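Local coordinates for protein arginase (RocF) (Helicobacter pylori, PDB 4G3H) that probably catalyses the manganese-dependent hydrolysis of L-arginine to L-ornithine and urea, with two manganese ions bound per subunit, at residues Ala30-Val35 against Ile305-Lys310; Ala92-Ile97 against Tyr230-Leu235; Val180-Arg185 against Asp206-Asn211; Leu254-Leu259 against Leu299-Leu304. All coordinates share one frame; numbering follows the deposited sequence.

Contact 1: Ala30-Val35 against Ile305-Lys310; sequences ATHGDV and IINSCK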
loop_
_atom_site.group_PDB
_atom_site.type_symbol
_atom_site.label_atom_id
_atom_site.label_comp_id
_atom_site.label_asym_id
_atom_site.label_seq_id
_atom_site.Cartn_x
_atom_site.Cartn_y
_atom_site.Cartn_z
ATOM N N ALA A 30 -11.343 -18.262 8.194
ATOM C CA ALA A 30 -11.108 -19.522 8.637
ATOM C C ALA A 30 -9.986 -19.681 9.596
ATOM O O ALA A 30 -10.013 -20.476 10.297
ATOM C CB ALA A 30 -10.990 -20.456 7.569
ATOM N N THR A 31 -8.940 -18.966 9.448
ATOM C CA THR A 31 -7.865 -19.111 10.276
ATOM C C THR A 31 -7.617 -18.128 11.355
ATOM O O THR A 31 -8.132 -18.306 12.327
ATOM C CB THR A 31 -6.655 -19.136 9.410
ATOM O OG1 THR A 31 -6.409 -18.009 8.651
ATOM C CG2 THR A 31 -6.652 -20.137 8.615
ATOM N N HIS A 32 -7.035 -17.034 11.081
ATOM C CA HIS A 32 -6.743 -15.888 11.896
ATOM C C HIS A 32 -8.074 -15.186 12.447
ATOM O O HIS A 32 -8.135 -14.682 13.426
ATOM C CB HIS A 32 -5.813 -14.884 11.314
ATOM C CG HIS A 32 -4.472 -15.361 10.989
ATOM N ND1 HIS A 32 -3.506 -15.546 11.870
ATOM C CD2 HIS A 32 -3.963 -15.677 9.819
ATOM C CE1 HIS A 32 -2.466 -15.951 11.253
ATOM N NE2 HIS A 32 -2.714 -15.998 10.000
ATOM N N GLY A 33 -9.044 -15.187 11.605
ATOM C CA GLY A 33 -10.338 -14.757 11.800
ATOM C C GLY A 33 -11.275 -15.656 12.619
ATOM O O GLY A 33 -12.276 -15.450 12.779
ATOM N N ASP A 34 -10.743 -16.709 13.130
ATOM C CA ASP A 34 -11.528 -17.644 13.913
ATOM C C ASP A 34 -10.758 -17.898 15.200
ATOM O O ASP A 34 -9.590 -17.528 15.302
ATOM C CB ASP A 34 -11.729 -18.943 13.124
ATOM C CG ASP A 34 -12.894 -19.757 13.630
ATOM O OD1 ASP A 34 -13.429 -20.564 12.843
ATOM O OD2 ASP A 34 -13.284 -19.602 14.808
ATOM N N VAL A 35 -11.406 -18.503 16.189
ATOM C CA VAL A 35 -10.737 -18.787 17.453
ATOM C C VAL A 35 -9.794 -19.976 17.290
ATOM O O VAL A 35 -10.221 -21.083 16.963
ATOM C CB VAL A 35 -11.761 -19.080 18.578
ATOM C CG1 VAL A 35 -12.888 -19.913 18.033
ATOM C CG2 VAL A 35 -11.085 -19.798 19.741
ATOM N N ILE A 305 2.845 -11.399 8.468
ATOM C CA ILE A 305 2.491 -10.050 8.898
ATOM C C ILE A 305 1.600 -10.091 10.132
ATOM O O ILE A 305 1.834 -9.380 11.114
ATOM C CB ILE A 305 1.728 -9.297 7.800
ATOM C CG1 ILE A 305 2.614 -9.143 6.564
ATOM C CG2 ILE A 305 1.249 -7.951 8.332
ATOM C CD1 ILE A 305 1.905 -8.528 5.374
ATOM N N ILE A 306 0.572 -10.928 10.071
ATOM C CA ILE A 306 -0.370 -11.052 11.172
ATOM C C ILE A 306 0.281 -11.561 12.449
ATOM O O ILE A 306 0.084 -10.988 13.528
ATOM C CB ILE A 306 -1.525 -11.980 10.785
ATOM C CG1 ILE A 306 -2.314 -11.344 9.633
ATOM C CG2 ILE A 306 -2.438 -12.219 11.996
ATOM C CD1 ILE A 306 -3.375 -12.251 9.031
ATOM N N ASN A 307 1.070 -12.626 12.329
ATOM C CA ASN A 307 1.730 -13.199 13.491
ATOM C C ASN A 307 2.771 -12.288 14.135
ATOM O O ASN A 307 3.041 -12.396 15.327
ATOM C CB ASN A 307 2.337 -14.557 13.133
ATOM C CG ASN A 307 1.269 -15.611 12.865
ATOM O OD1 ASN A 307 0.270 -15.684 13.579
ATOM N ND2 ASN A 307 1.476 -16.427 11.838
ATOM N N SER A 308 3.345 -11.375 13.364
ATOM C CA SER A 308 4.335 -10.455 13.919
ATOM C C SER A 308 3.674 -9.238 14.558
ATOM O O SER A 308 4.109 -8.775 15.607
ATOM C CB SER A 308 5.298 -9.974 12.832
ATOM O OG SER A 308 5.975 -11.066 12.238
ATOM N N CYS A 309 2.617 -8.732 13.930
ATOM C CA CYS A 309 1.936 -7.536 14.423
ATOM C C CYS A 309 0.861 -7.729 15.493
ATOM O O CYS A 309 0.503 -6.771 16.178
ATOM C CB CYS A 309 1.322 -6.765 13.246
ATOM S SG CYS A 309 2.509 -6.275 11.960
ATOM N N LYS A 310 0.344 -8.943 15.646
ATOM C CA LYS A 310 -0.705 -9.160 16.635
ATOM C C LYS A 310 -0.228 -8.955 18.073
ATOM O O LYS A 310 -1.004 -8.551 18.936
ATOM C CB LYS A 310 -1.315 -10.557 16.479
ATOM C CG LYS A 310 -0.398 -11.701 16.828
ATOM C CD LYS A 310 -1.103 -13.014 16.577
ATOM C CE LYS A 310 -0.180 -14.202 16.745
ATOM N NZ LYS A 310 -0.860 -15.455 16.301
HETATM O O HOH W 1 -3.598 -15.604 14.449
#

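Contact 2: Ala92-Ile97 against Tyr230-Leu235; sequences ANMFGI and YLSLDL. With MN (manganese (II) ion), chain E; MN (manganese (II) ion), chain F.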
loop_
_atom_site.group_PDB
_atom_site.type_symbol
_atom_site.label_atom_id
_atom_site.label_comp_id
_atom_site.label_asym_id
_atom_site.label_seq_id
_atom_site.Cartn_x
_atom_site.Cartn_y
_atom_site.Cartn_z
ATOM N N ALA A 92 -3.815 1.993 -6.304
ATOM C CA ALA A 92 -4.349 3.343 -6.423
ATOM C C ALA A 92 -5.180 3.725 -5.199
ATOM O O ALA A 92 -5.258 4.899 -4.852
ATOM C CB ALA A 92 -5.191 3.476 -7.694
ATOM N N ASN A 93 -5.787 2.735 -4.541
ATOM C CA ASN A 93 -6.610 2.998 -3.355
ATOM C C ASN A 93 -5.791 3.473 -2.158
ATOM O O ASN A 93 -6.344 3.958 -1.169
ATOM C CB ASN A 93 -7.399 1.749 -2.947
ATOM C CG ASN A 93 -8.438 1.351 -3.974
ATOM O OD1 ASN A 93 -9.026 2.204 -4.637
ATOM N ND2 ASN A 93 -8.687 0.048 -4.097
ATOM N N MET A 94 -4.474 3.326 -2.253
ATOM C CA MET A 94 -3.582 3.738 -1.179
ATOM C C MET A 94 -3.743 5.229 -0.876
ATOM O O MET A 94 -3.574 5.654 0.261
ATOM C CB MET A 94 -2.129 3.417 -1.561
ATOM C CG MET A 94 -1.084 3.777 -0.518
ATOM S SD MET A 94 -0.384 5.438 -0.742
ATOM C CE MET A 94 0.762 5.517 0.663
ATOM N N PHE A 95 -4.081 6.021 -1.887
ATOM C CA PHE A 95 -4.249 7.454 -1.667
ATOM C C PHE A 95 -5.332 7.749 -0.634
ATOM O O PHE A 95 -5.057 8.340 0.413
ATOM C CB PHE A 95 -4.601 8.176 -2.972
ATOM C CG PHE A 95 -4.897 9.635 -2.783
ATOM C CD1 PHE A 95 -3.910 10.501 -2.322
ATOM C CD2 PHE A 95 -6.173 10.136 -3.011
ATOM C CE1 PHE A 95 -4.190 11.845 -2.085
ATOM C CE2 PHE A 95 -6.466 11.486 -2.776
ATOM C CZ PHE A 95 -5.470 12.337 -2.311
ATOM N N GLY A 96 -6.562 7.343 -0.939
ATOM C CA GLY A 96 -7.665 7.579 -0.023
ATOM C C GLY A 96 -7.412 6.986 1.353
ATOM O O GLY A 96 -7.715 7.606 2.371
ATOM N N ILE A 97 -6.848 5.784 1.391
ATOM C CA ILE A 97 -6.560 5.121 2.660
ATOM C C ILE A 97 -5.531 5.903 3.491
ATOM O O ILE A 97 -5.710 6.112 4.697
ATOM C CB ILE A 97 -6.013 3.686 2.422
ATOM C CG1 ILE A 97 -7.106 2.803 1.816
ATOM C CG2 ILE A 97 -5.522 3.084 3.728
ATOM C CD1 ILE A 97 -6.604 1.456 1.336
ATOM N N TYR A 230 3.730 3.679 8.227
ATOM C CA TYR A 230 2.717 3.019 7.413
ATOM C C TYR A 230 3.464 2.128 6.413
ATOM O O TYR A 230 4.334 2.611 5.680
ATOM C CB TYR A 230 1.894 4.073 6.656
ATOM C CG TYR A 230 0.805 3.520 5.756
ATOM C CD1 TYR A 230 -0.489 3.299 6.236
ATOM C CD2 TYR A 230 1.071 3.219 4.415
ATOM C CE1 TYR A 230 -1.497 2.790 5.397
ATOM C CE2 TYR A 230 0.077 2.709 3.573
ATOM C CZ TYR A 230 -1.202 2.496 4.069
ATOM O OH TYR A 230 -2.173 1.988 3.232
ATOM N N LEU A 231 3.155 0.833 6.395
ATOM C CA LEU A 231 3.809 -0.067 5.443
ATOM C C LEU A 231 2.850 -0.459 4.320
ATOM O O LEU A 231 1.747 -0.962 4.564
ATOM C CB LEU A 231 4.336 -1.338 6.127
ATOM C CG LEU A 231 5.236 -2.161 5.180
ATOM C CD1 LEU A 231 6.326 -2.868 5.968
ATOM C CD2 LEU A 231 4.401 -3.163 4.375
ATOM N N SER A 232 3.278 -0.217 3.086
ATOM C CA SER A 232 2.464 -0.549 1.928
ATOM C C SER A 232 3.216 -1.553 1.065
ATOM O O SER A 232 4.276 -1.248 0.523
ATOM C CB SER A 232 2.152 0.712 1.122
ATOM O OG SER A 232 1.164 0.447 0.147
ATOM N N LEU A 233 2.655 -2.750 0.940
ATOM C CA LEU A 233 3.281 -3.815 0.170
ATOM C C LEU A 233 2.533 -4.186 -1.103
ATOM O O LEU A 233 1.373 -4.613 -1.054
ATOM C CB LEU A 233 3.434 -5.080 1.039
ATOM C CG LEU A 233 3.697 -6.407 0.290
ATOM C CD1 LEU A 233 4.999 -6.316 -0.497
ATOM C CD2 LEU A 233 3.750 -7.569 1.264
ATOM N N ASP A 234 3.221 -4.038 -2.233
ATOM C CA ASP A 234 2.684 -4.388 -3.548
ATOM C C ASP A 234 3.388 -5.696 -3.921
ATOM O O ASP A 234 4.610 -5.733 -4.039
ATOM C CB ASP A 234 3.029 -3.303 -4.575
ATOM C CG ASP A 234 2.440 -3.586 -5.952
ATOM O OD1 ASP A 234 2.288 -4.775 -6.337
ATOM O OD2 ASP A 234 2.138 -2.608 -6.662
ATOM N N LEU A 235 2.621 -6.759 -4.121
ATOM C CA LEU A 235 3.193 -8.059 -4.433
ATOM C C LEU A 235 4.075 -8.119 -5.685
ATOM O O LEU A 235 4.873 -9.044 -5.839
ATOM C CB LEU A 235 2.074 -9.105 -4.523
ATOM C CG LEU A 235 1.285 -9.334 -3.221
ATOM C CD1 LEU A 235 0.040 -10.160 -3.511
ATOM C CD2 LEU A 235 2.168 -10.026 -2.182
HETATM MN MN MN E . 2.082 -0.132 -6.744
HETATM MN MN MN F . 3.493 -2.030 -8.468
#

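Contact 3: Val180-Arg185 against Asp206-Asn211; sequences VYFGVR and DAIREN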
loop_
_atom_site.group_PDB
_atom_site.type_symbol
_atom_site.label_atom_id
_atom_site.label_comp_id
_atom_site.label_asym_id
_atom_site.label_seq_id
_atom_site.Cartn_x
_atom_site.Cartn_y
_atom_site.Cartn_z
ATOM N N VAL A 180 10.309 5.498 1.956
ATOM C CA VAL A 180 11.385 4.584 1.609
ATOM C C VAL A 180 10.925 3.519 0.622
ATOM O O VAL A 180 10.069 2.685 0.931
ATOM C CB VAL A 180 11.959 3.900 2.873
ATOM C CG1 VAL A 180 13.184 3.066 2.506
ATOM C CG2 VAL A 180 12.321 4.953 3.918
ATOM N N TYR A 181 11.503 3.557 -0.572
ATOM C CA TYR A 181 11.164 2.609 -1.626
ATOM C C TYR A 181 12.002 1.339 -1.541
ATOM O O TYR A 181 13.207 1.397 -1.316
ATOM C CB TYR A 181 11.393 3.242 -2.999
ATOM C CG TYR A 181 10.317 4.188 -3.475
ATOM C CD1 TYR A 181 8.984 3.770 -3.581
ATOM C CD2 TYR A 181 10.645 5.474 -3.919
ATOM C CE1 TYR A 181 8.008 4.605 -4.128
ATOM C CE2 TYR A 181 9.686 6.313 -4.465
ATOM C CZ TYR A 181 8.367 5.875 -4.574
ATOM O OH TYR A 181 7.426 6.693 -5.166
ATOM N N PHE A 182 11.360 0.195 -1.746
ATOM C CA PHE A 182 12.048 -1.092 -1.718
ATOM C C PHE A 182 11.721 -1.874 -2.984
ATOM O O PHE A 182 10.552 -2.135 -3.265
ATOM C CB PHE A 182 11.604 -1.912 -0.500
ATOM C CG PHE A 182 11.980 -1.300 0.824
ATOM C CD1 PHE A 182 13.221 -1.566 1.401
ATOM C CD2 PHE A 182 11.092 -0.458 1.494
ATOM C CE1 PHE A 182 13.573 -1.003 2.630
ATOM C CE2 PHE A 182 11.436 0.110 2.721
ATOM C CZ PHE A 182 12.680 -0.165 3.290
ATOM N N GLY A 183 12.753 -2.235 -3.744
ATOM C CA GLY A 183 12.564 -3.013 -4.959
ATOM C C GLY A 183 12.071 -2.293 -6.205
ATOM O O GLY A 183 11.780 -2.938 -7.217
ATOM N N VAL A 184 11.978 -0.969 -6.155
ATOM C CA VAL A 184 11.508 -0.198 -7.307
ATOM C C VAL A 184 12.429 -0.411 -8.509
ATOM O O VAL A 184 13.642 -0.233 -8.412
ATOM C CB VAL A 184 11.435 1.307 -6.973
ATOM C CG1 VAL A 184 11.050 2.104 -8.209
ATOM C CG2 VAL A 184 10.423 1.537 -5.860
ATOM N N ARG A 185 11.849 -0.782 -9.647
ATOM C CA ARG A 185 12.651 -1.045 -10.832
ATOM C C ARG A 185 11.977 -0.713 -12.155
ATOM O O ARG A 185 12.570 -0.899 -13.212
ATOM C CB ARG A 185 13.065 -2.516 -10.837
ATOM C CG ARG A 185 11.902 -3.474 -10.605
ATOM C CD ARG A 185 12.383 -4.903 -10.597
ATOM N NE ARG A 185 11.300 -5.881 -10.576
ATOM C CZ ARG A 185 10.566 -6.191 -9.510
ATOM N NH1 ARG A 185 9.615 -7.106 -9.620
ATOM N NH2 ARG A 185 10.777 -5.597 -8.339
ATOM N N ASP A 206 18.859 -5.368 -5.983
ATOM C CA ASP A 206 20.241 -5.785 -5.771
ATOM C C ASP A 206 20.794 -5.384 -4.406
ATOM O O ASP A 206 21.484 -6.175 -3.763
ATOM C CB ASP A 206 21.143 -5.226 -6.877
ATOM C CG ASP A 206 20.802 -5.787 -8.250
ATOM O OD1 ASP A 206 20.740 -7.026 -8.395
ATOM O OD2 ASP A 206 20.601 -4.991 -9.191
ATOM N N ALA A 207 20.504 -4.165 -3.958
ATOM C CA ALA A 207 20.988 -3.717 -2.654
ATOM C C ALA A 207 20.377 -4.588 -1.564
ATOM O O ALA A 207 21.045 -4.953 -0.598
ATOM C CB ALA A 207 20.619 -2.253 -2.414
ATOM N N ILE A 208 19.098 -4.912 -1.728
ATOM C CA ILE A 208 18.381 -5.743 -0.770
ATOM C C ILE A 208 18.976 -7.147 -0.753
ATOM O O ILE A 208 19.192 -7.729 0.304
ATOM C CB ILE A 208 16.872 -5.829 -1.131
ATOM C CG1 ILE A 208 16.207 -4.462 -0.918
ATOM C CG2 ILE A 208 16.192 -6.902 -0.299
ATOM C CD1 ILE A 208 14.814 -4.345 -1.512
ATOM N N ARG A 209 19.241 -7.682 -1.938
ATOM C CA ARG A 209 19.804 -9.014 -2.072
ATOM C C ARG A 209 21.247 -9.087 -1.572
ATOM O O ARG A 209 21.640 -10.066 -0.939
ATOM C CB ARG A 209 19.730 -9.451 -3.534
ATOM C CG ARG A 209 20.387 -10.781 -3.837
ATOM C CD ARG A 209 20.044 -11.211 -5.255
ATOM N NE ARG A 209 18.611 -11.456 -5.402
ATOM C CZ ARG A 209 17.928 -11.257 -6.525
ATOM N NH1 ARG A 209 18.548 -10.803 -7.605
ATOM N NH2 ARG A 209 16.626 -11.517 -6.566
ATOM N N GLU A 210 22.025 -8.045 -1.851
ATOM C CA GLU A 210 23.425 -7.995 -1.440
ATOM C C GLU A 210 23.616 -7.812 0.060
ATOM O O GLU A 210 24.473 -8.452 0.665
ATOM C CB GLU A 210 24.151 -6.863 -2.165
ATOM C CG GLU A 210 24.371 -7.089 -3.647
ATOM C CD GLU A 210 25.181 -5.970 -4.274
ATOM O OE1 GLU A 210 26.277 -5.671 -3.751
ATOM O OE2 GLU A 210 24.727 -5.392 -5.283
ATOM N N ASN A 211 22.830 -6.927 0.659
ATOM C CA ASN A 211 22.948 -6.679 2.087
ATOM C C ASN A 211 21.649 -6.098 2.647
ATOM O O ASN A 211 21.450 -4.876 2.699
ATOM C CB ASN A 211 24.110 -5.719 2.363
ATOM C CG ASN A 211 24.602 -5.792 3.803
ATOM O OD1 ASN A 211 23.818 -6.011 4.732
ATOM N ND2 ASN A 211 25.905 -5.591 3.994
#

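Contact 4: Leu254-Leu259 against Leu299-Leu304; sequences LSFDEL and LEILDL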
loop_
_atom_site.group_PDB
_atom_site.type_symbol
_atom_site.label_atom_id
_atom_site.label_comp_id
_atom_site.label_asym_id
_atom_site.label_seq_id
_atom_site.Cartn_x
_atom_site.Cartn_y
_atom_site.Cartn_z
ATOM N N LEU A 254 12.401 -9.566 -6.408
ATOM C CA LEU A 254 12.817 -10.377 -5.275
ATOM C C LEU A 254 12.214 -11.765 -5.362
ATOM O O LEU A 254 11.208 -11.978 -6.038
ATOM C CB LEU A 254 12.362 -9.744 -3.958
ATOM C CG LEU A 254 12.994 -8.428 -3.524
ATOM C CD1 LEU A 254 12.309 -7.972 -2.241
ATOM C CD2 LEU A 254 14.497 -8.605 -3.306
ATOM N N SER A 255 12.845 -12.701 -4.666
ATOM C CA SER A 255 12.359 -14.069 -4.599
ATOM C C SER A 255 11.364 -14.062 -3.445
ATOM O O SER A 255 11.354 -13.140 -2.632
ATOM C CB SER A 255 13.494 -15.019 -4.255
ATOM O OG SER A 255 13.915 -14.814 -2.913
ATOM N N PHE A 256 10.535 -15.093 -3.366
ATOM C CA PHE A 256 9.557 -15.204 -2.296
ATOM C C PHE A 256 10.247 -15.163 -0.923
ATOM O O PHE A 256 9.794 -14.466 -0.014
ATOM C CB PHE A 256 8.773 -16.506 -2.473
ATOM C CG PHE A 256 7.824 -16.812 -1.349
ATOM C CD1 PHE A 256 6.857 -15.894 -0.963
ATOM C CD2 PHE A 256 7.878 -18.045 -0.702
ATOM C CE1 PHE A 256 5.953 -16.198 0.052
ATOM C CE2 PHE A 256 6.981 -18.361 0.314
ATOM C CZ PHE A 256 6.014 -17.438 0.693
ATOM N N ASP A 257 11.350 -15.897 -0.777
ATOM C CA ASP A 257 12.081 -15.934 0.497
ATOM C C ASP A 257 12.766 -14.612 0.837
ATOM O O ASP A 257 12.877 -14.243 2.013
ATOM C CB ASP A 257 13.118 -17.060 0.488
ATOM C CG ASP A 257 12.484 -18.429 0.622
ATOM O OD1 ASP A 257 11.747 -18.647 1.606
ATOM O OD2 ASP A 257 12.722 -19.288 -0.249
ATOM N N GLU A 258 13.232 -13.904 -0.185
ATOM C CA GLU A 258 13.868 -12.619 0.039
ATOM C C GLU A 258 12.837 -11.648 0.623
ATOM O O GLU A 258 13.124 -10.949 1.599
ATOM C CB GLU A 258 14.451 -12.082 -1.274
ATOM C CG GLU A 258 15.844 -12.621 -1.565
ATOM C CD GLU A 258 16.297 -12.391 -2.999
ATOM O OE1 GLU A 258 17.497 -12.603 -3.274
ATOM O OE2 GLU A 258 15.461 -12.009 -3.847
ATOM N N LEU A 259 11.638 -11.619 0.037
ATOM C CA LEU A 259 10.566 -10.741 0.521
ATOM C C LEU A 259 10.219 -11.093 1.963
ATOM O O LEU A 259 10.077 -10.206 2.804
ATOM C CB LEU A 259 9.306 -10.858 -0.362
ATOM C CG LEU A 259 8.049 -10.114 0.139
ATOM C CD1 LEU A 259 8.354 -8.636 0.324
ATOM C CD2 LEU A 259 6.914 -10.281 -0.835
ATOM N N LEU A 299 -0.837 -16.040 1.161
ATOM C CA LEU A 299 -1.366 -16.393 2.469
ATOM C C LEU A 299 -0.240 -16.504 3.496
ATOM O O LEU A 299 -0.425 -16.178 4.664
ATOM C CB LEU A 299 -2.161 -17.701 2.384
ATOM C CG LEU A 299 -3.560 -17.509 1.785
ATOM C CD1 LEU A 299 -4.252 -18.847 1.598
ATOM C CD2 LEU A 299 -4.372 -16.615 2.706
ATOM N N GLU A 300 0.928 -16.960 3.059
ATOM C CA GLU A 300 2.075 -17.069 3.955
ATOM C C GLU A 300 2.596 -15.676 4.302
ATOM O O GLU A 300 3.008 -15.426 5.433
ATOM C CB GLU A 300 3.175 -17.913 3.313
ATOM C CG GLU A 300 2.858 -19.404 3.303
ATOM C CD GLU A 300 3.885 -20.228 2.547
ATOM O OE1 GLU A 300 5.098 -20.027 2.771
ATOM O OE2 GLU A 300 3.475 -21.084 1.737
ATOM N N ILE A 301 2.569 -14.771 3.328
ATOM C CA ILE A 301 2.994 -13.390 3.552
ATOM C C ILE A 301 2.075 -12.820 4.637
ATOM O O ILE A 301 2.525 -12.178 5.591
ATOM C CB ILE A 301 2.810 -12.522 2.279
ATOM C CG1 ILE A 301 3.562 -13.135 1.094
ATOM C CG2 ILE A 301 3.287 -11.100 2.546
ATOM C CD1 ILE A 301 5.056 -13.086 1.209
ATOM N N LEU A 302 0.780 -13.066 4.477
ATOM C CA LEU A 302 -0.219 -12.583 5.426
ATOM C C LEU A 302 -0.019 -13.171 6.825
ATOM O O LEU A 302 -0.076 -12.434 7.811
ATOM C CB LEU A 302 -1.633 -12.870 4.897
ATOM C CG LEU A 302 -2.386 -11.783 4.095
ATOM C CD1 LEU A 302 -1.453 -10.660 3.636
ATOM C CD2 LEU A 302 -3.084 -12.429 2.905
ATOM N N ASP A 303 0.221 -14.482 6.919
ATOM C CA ASP A 303 0.462 -15.111 8.224
ATOM C C ASP A 303 1.645 -14.444 8.917
ATOM O O ASP A 303 1.605 -14.168 10.112
ATOM C CB ASP A 303 0.789 -16.602 8.090
ATOM C CG ASP A 303 -0.384 -17.424 7.618
ATOM O OD1 ASP A 303 -1.535 -17.099 7.982
ATOM O OD2 ASP A 303 -0.148 -18.414 6.891
ATOM N N LEU A 304 2.706 -14.209 8.154
ATOM C CA LEU A 304 3.906 -13.581 8.679
ATOM C C LEU A 304 3.605 -12.182 9.223
ATOM O O LEU A 304 4.059 -11.817 10.306
ATOM C CB LEU A 304 4.969 -13.515 7.579
ATOM C CG LEU A 304 6.335 -12.904 7.889
ATOM C CD1 LEU A 304 7.353 -13.433 6.907
ATOM C CD2 LEU A 304 6.262 -11.398 7.810
#

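Contact 1: Ala30-Val35 against Ile305-Lys310
H32 holds CG beside its backbone N (chi1 -60°), and I306 sets CG1 in the same way (chi1 -64°). In I306 this leaves the CG2 branch beside the carbonyl carbon, where it can meet the imidazole. The two side chains come at each other from opposite directions. I306 CG2 sits over one face of the H32 ring, 3.8 Å from its centroid and 25° off the normal. This is a CH-pi contact. It is offset toward the rim, and CG2 is 3.5 Å from H32 ND1. The other branch reaches the CD2 side of the ring, with I306 CD1 3.6 Å from H32 CD2.

N307 approaches at the ring edge. Its OD1 lies near the ring plane, 3.6 Å from H32 CE1, with the amide clearly turned out of that plane. OD1 also takes a hydrogen bond from K310 NZ at 3.0 Å, which helps to fix the amide.

The contact joins the loop that follows helix 16-30 to the last turns of helix 293-309. H32 stands in a type I beta turn from T31 to D34, closed by D34 N to T31 O.

Both ring nitrogens of H32 are engaged. NE2 is hydrogen-bonded to D303, one turn earlier on the same helix as I306. ND1 meets a water in the ring plane at 2.6 Å, and that water accepts a weak bond from K310 NZ. The D303 carboxylate would tend to favour a charged imidazole, while K310 NZ, 5.2 Å from H32 ND1, would tend to oppose it.

Contact 2: Ala92-Ile97 against Tyr230-Leu235
The apolar contacts run between M94 and I97 on the helix and Y230 on the strand. M94 sends its CG away from its backbone N (chi1 -179°), then bends at chi2 (-92°). This brings CE to Y230 CE2 at 4.1 Å, and M94 and Y230 run antiparallel alongside each other. I97 comes in nearly perpendicular to the tyrosine. Its CG2 branch lies 3.6 Å from Y230 OH and 4.4 Å from Y230 CE1, the apolar part of the contact. Both methyls approach the ring obliquely. Outside the pair, F98 packs edge-to-face with Y230 and F101 meets it with the ring planes about 60° apart.

The fold is the arginase alpha/beta fold, a parallel sheet of eight strands in the order 2-1-3-8-7-4-5-6. Strand 228-234 lies between strands 274-280 and 110-115, and helix 94-104 packs on one face of the sheet here.

The polar groups find partners on the next strand. Y230 OH is hydrogen-bonded to E278 OE1, and S232 OG makes a weak bond to the same oxygen. S232 OG also faces M94 CG at 4.1 Å, a simple packing contact.

Metal bonds come at the strand end. D234 OD2 bridges the two manganese ions, at 2.5 Å from the manganese of chain E and 2.3 Å from that of chain F. D116 also binds both ions. D120 adds to the first, H118 and D236 to the second.

Contact 3: Val180-Arg185 against Asp206-Asn211
The F182 ring receives I208 CD1 at its edge, near the ring plane, rather than over a face. The closest approach between these side chains is from I208 CD1 to F182 CB, at 4.2 Å. The second flat group touched is the peptide that follows, where I208 CD1 lies 3.7 Å from G183 N. One terminal methyl thus packs against the end of the strand at two places. I208 keeps CG1 beside its backbone N (chi1 -68°) and runs on extended, which carries CD1 toward the strand. G183 has a positive phi, a backbone shape that favours glycine, and the chain leaves the strand here.

R185 steadies this turn from within the segment. Its NH2 donates to G183 O at 3.1 Å, in a bond bent to 137° at the hydrogen. The carbonyl oxygen lies 18° out of the guanidinium plane. R185 NH1 also bonds to E250 O, so the guanidinium ties two loops together. The CA of G183 is about 7 Å from the side chain of D116, a manganese ligand.

Strand 179-182 leads through helix 189-198 to the parallel strand 202-203 beside it, a beta-alpha-beta crossover. Helix 205-210 follows at once and lays I208 against the end of strand 179-182. F182 also touches V215 and T219 of helix 212-223, and both F182 and I208 reach L262 of helix 256-269.

Contact 4: Leu254-Leu259 against Leu299-Leu304
E300 points a carboxylate oxygen at the edge of the F256 ring. OE1 lies near the ring plane, 3.4 Å from F256 CZ and 3.5 Å from F256 CE2. The contact is helix-to-helix packing: the first turn of helix 256-269 meets helix 293-309, two helices of the arginase alpha/beta fold.

The ring and carboxylate planes are 77° apart. The hydrogens at an aromatic edge are slightly positive, so a carboxylate oxygen placed there is probably favourable. E300 CB is also at this edge, 3.9 Å from F256 CZ.

The apolar part is centred on I301. Its CD1 packs tightly on F256 CE1 at 3.4 Å, coming in obliquely. F256 reaches across because its CG stands anti to the backbone N (chi1 174°).

A capping box starts helix 256-269. E258 N donates to S255 OG at 3.0 Å, and S255 N donates to E258 OE2 at 2.8 Å. Deeper in, L259 meets I301 nearly square on, with L259 CD2 3.9 Å from I301 CD1.

Contacts 1 and 4 share helix 293-309 and are joined by a probable hydrogen bond from H32 NE2 to D303 OD1, 2.6 Å. Contact 3 is tied to contact 4 by a salt bridge, R209 NE to E258 OE1, 2.7 Å, and I208 packs on L254. Contact 2 meets contact 4 through the strand: L233 CD2 lies 3.8 Å from I301 CG2. Contact 2 supplies D234, which bridges the manganese pair. The CA of G183 in contact 3 is about 10 Å from a manganese ion, and the side chain of L259 in contact 4 about 12 Å. Contact 1 is away from the metal site, its centre 20 Å from that of contact 2.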